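Local structure of conserved uncharacterized archaeal protein (Methanococcus maripaludis S2, 2QZG) at residues N42-L47 / T60-L65. The protein is of unknown function; it is a small, all-helical archaeal protein of the UPF0147 family. Residues are numbered along the deposited sequence; the frame is centred on the assembly and turned at random.
Sequences NAKNAL and TAIQYL
Ala43, Ala46 and Ala61 form the centre of an antiparallel helix pair in a four-helix protein, where helix 34-46 packs against helix 54-68. The small side chains let the backbones come close. The axes of the two short helical segments approach to 8.0 Å and run at 174° to each other. Ala43 CA and Ala61 CA are 4.0 Å apart. The methyl of Ala61 lies against the backbone of the facing helix, with its CB 3.4 Å from Ala43 O. That carbonyl also accepts a backbone hydrogen bond from Leu47 N. In return, Ala43 CB reaches Ala61 O at 3.6 Å. Each methyl thus rests on the other residue's carbonyl oxygen, and the two methyls also touch. Leu47 and Leu65 extend this apolar layer. Leu47 CD2 touches the methyl of Ala61, and Leu65 CG meets Ala43 CB at 4.0 Å. Both leucines also reach helices 12-27 and 76-90, so they tie the pair to the rest of the core. Tyr64 and Thr60 border the contact along another side. Thr60 places CG2 anti to its backbone N, where it meets Ala46 CB, while OG1 hydrogen-bonds to Val56 O one turn earlier in its own helix. Tyr64 holds CG anti to its own carbonyl carbon, which leans the ring across Asn42 and Ala46. Ala46 CB sits at the ring edge, near its plane. Asn42 covers one face in a CH-pi contact. Its CB stands 3.6 Å from the Tyr64 ring centroid. The approach is 13° off the ring normal. The Asn42 amide plane is turned 51° from the ring, and ND2 lies 4.0 Å from Tyr64 CE1.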
loop_
_atom_site.group_PDB
_atom_site.type_symbol
_atom_site.label_atom_id
_atom_site.label_comp_id
_atom_site.label_asym_id
_atom_site.label_seq_id
_atom_site.Cartn_x
_atom_site.Cartn_y
_atom_site.Cartn_z
ATOM N N ASN C 42 14.167 8.231 -9.022
ATOM C CA ASN C 42 13.929 9.645 -8.772
ATOM C C ASN C 42 13.037 9.877 -7.557
ATOM O O ASN C 42 13.309 10.744 -6.708
ATOM C CB ASN C 42 13.341 10.283 -10.025
ATOM C CG ASN C 42 14.340 10.329 -11.176
ATOM O OD1 ASN C 42 15.543 10.153 -10.972
ATOM N ND2 ASN C 42 13.846 10.561 -12.383
ATOM N N ALA C 43 11.974 9.083 -7.469
ATOM C CA ALA C 43 11.037 9.159 -6.347
ATOM C C ALA C 43 11.732 8.764 -5.044
ATOM O O ALA C 43 11.576 9.426 -4.002
ATOM C CB ALA C 43 9.853 8.249 -6.609
ATOM N N LYS C 44 12.520 7.693 -5.115
ATOM C CA LYS C 44 13.258 7.204 -3.963
ATOM C C LYS C 44 14.260 8.242 -3.427
ATOM O O LYS C 44 14.357 8.445 -2.212
ATOM C CB LYS C 44 13.940 5.879 -4.316
ATOM C CG LYS C 44 14.547 5.173 -3.125
ATOM C CD LYS C 44 15.319 3.923 -3.539
ATOM C CE LYS C 44 16.586 3.826 -2.718
ATOM N NZ LYS C 44 17.463 2.655 -3.021
ATOM N N ASN C 45 15.000 8.900 -4.325
ATOM C CA ASN C 45 15.930 9.939 -3.902
ATOM C C ASN C 45 15.234 11.206 -3.406
ATOM O O ASN C 45 15.769 11.898 -2.561
ATOM C CB ASN C 45 16.924 10.275 -5.021
ATOM C CG ASN C 45 17.848 9.120 -5.338
ATOM O OD1 ASN C 45 18.349 8.452 -4.444
ATOM N ND2 ASN C 45 18.081 8.885 -6.616
ATOM N N ALA C 46 14.062 11.508 -3.956
ATOM C CA ALA C 46 13.221 12.616 -3.466
ATOM C C ALA C 46 12.900 12.489 -1.971
ATOM O O ALA C 46 12.842 13.490 -1.261
ATOM C CB ALA C 46 11.927 12.714 -4.286
ATOM N N LEU C 47 12.712 11.254 -1.505
ATOM C CA LEU C 47 12.407 10.967 -0.088
ATOM C C LEU C 47 13.531 11.279 0.873
ATOM O O LEU C 47 13.292 11.433 2.068
ATOM C CB LEU C 47 12.022 9.503 0.112
ATOM C CG LEU C 47 10.694 9.046 -0.449
ATOM C CD1 LEU C 47 10.530 7.553 -0.224
ATOM C CD2 LEU C 47 9.555 9.828 0.211
ATOM N N THR C 60 6.726 15.181 -3.669
ATOM C CA THR C 60 7.687 15.174 -4.774
ATOM C C THR C 60 7.849 13.745 -5.311
ATOM O O THR C 60 7.871 13.539 -6.529
ATOM C CB THR C 60 9.039 15.716 -4.321
ATOM O OG1 THR C 60 8.836 17.008 -3.723
ATOM C CG2 THR C 60 10.037 15.833 -5.503
ATOM N N ALA C 61 7.965 12.778 -4.400
ATOM C CA ALA C 61 8.064 11.372 -4.781
ATOM C C ALA C 61 6.779 10.901 -5.468
ATOM O O ALA C 61 6.833 10.200 -6.485
ATOM C CB ALA C 61 8.356 10.538 -3.578
ATOM N N ILE C 62 5.627 11.304 -4.925
ATOM C CA ILE C 62 4.345 10.971 -5.532
ATOM C C ILE C 62 4.289 11.548 -6.930
ATOM O O ILE C 62 3.831 10.876 -7.848
ATOM C CB ILE C 62 3.139 11.478 -4.701
ATOM C CG1 ILE C 62 2.997 10.657 -3.417
ATOM C CG2 ILE C 62 1.863 11.437 -5.523
ATOM C CD1 ILE C 62 2.039 11.287 -2.384
ATOM N N GLN C 63 4.762 12.787 -7.072
ATOM C CA GLN C 63 4.723 13.502 -8.345
ATOM C C GLN C 63 5.492 12.763 -9.428
ATOM O O GLN C 63 4.983 12.596 -10.529
ATOM C CB GLN C 63 5.270 14.923 -8.196
ATOM C CG GLN C 63 4.965 15.827 -9.364
ATOM C CD GLN C 63 3.686 16.619 -9.172
ATOM O OE1 GLN C 63 3.653 17.588 -8.396
ATOM N NE2 GLN C 63 2.630 16.241 -9.897
ATOM N N TYR C 64 6.713 12.327 -9.117
ATOM C CA TYR C 64 7.500 11.494 -10.045
ATOM C C TYR C 64 6.714 10.282 -10.538
ATOM O O TYR C 64 6.724 9.966 -11.715
ATOM C CB TYR C 64 8.808 11.011 -9.403
ATOM C CG TYR C 64 9.933 12.018 -9.456
ATOM C CD1 TYR C 64 10.505 12.398 -10.678
ATOM C CD2 TYR C 64 10.431 12.597 -8.287
ATOM C CE1 TYR C 64 11.556 13.338 -10.729
ATOM C CE2 TYR C 64 11.477 13.540 -8.330
ATOM C CZ TYR C 64 12.030 13.902 -9.551
ATOM O OH TYR C 64 13.059 14.829 -9.590
ATOM N N LEU C 65 6.027 9.621 -9.615
ATOM C CA LEU C 65 5.290 8.400 -9.918
ATOM C C LEU C 65 4.002 8.682 -10.670
ATOM O O LEU C 65 3.653 7.943 -11.599
ATOM C CB LEU C 65 5.017 7.613 -8.627
ATOM C CG LEU C 65 6.289 7.054 -7.976
ATOM C CD1 LEU C 65 5.969 6.472 -6.602
ATOM C CD2 LEU C 65 6.996 6.017 -8.880
#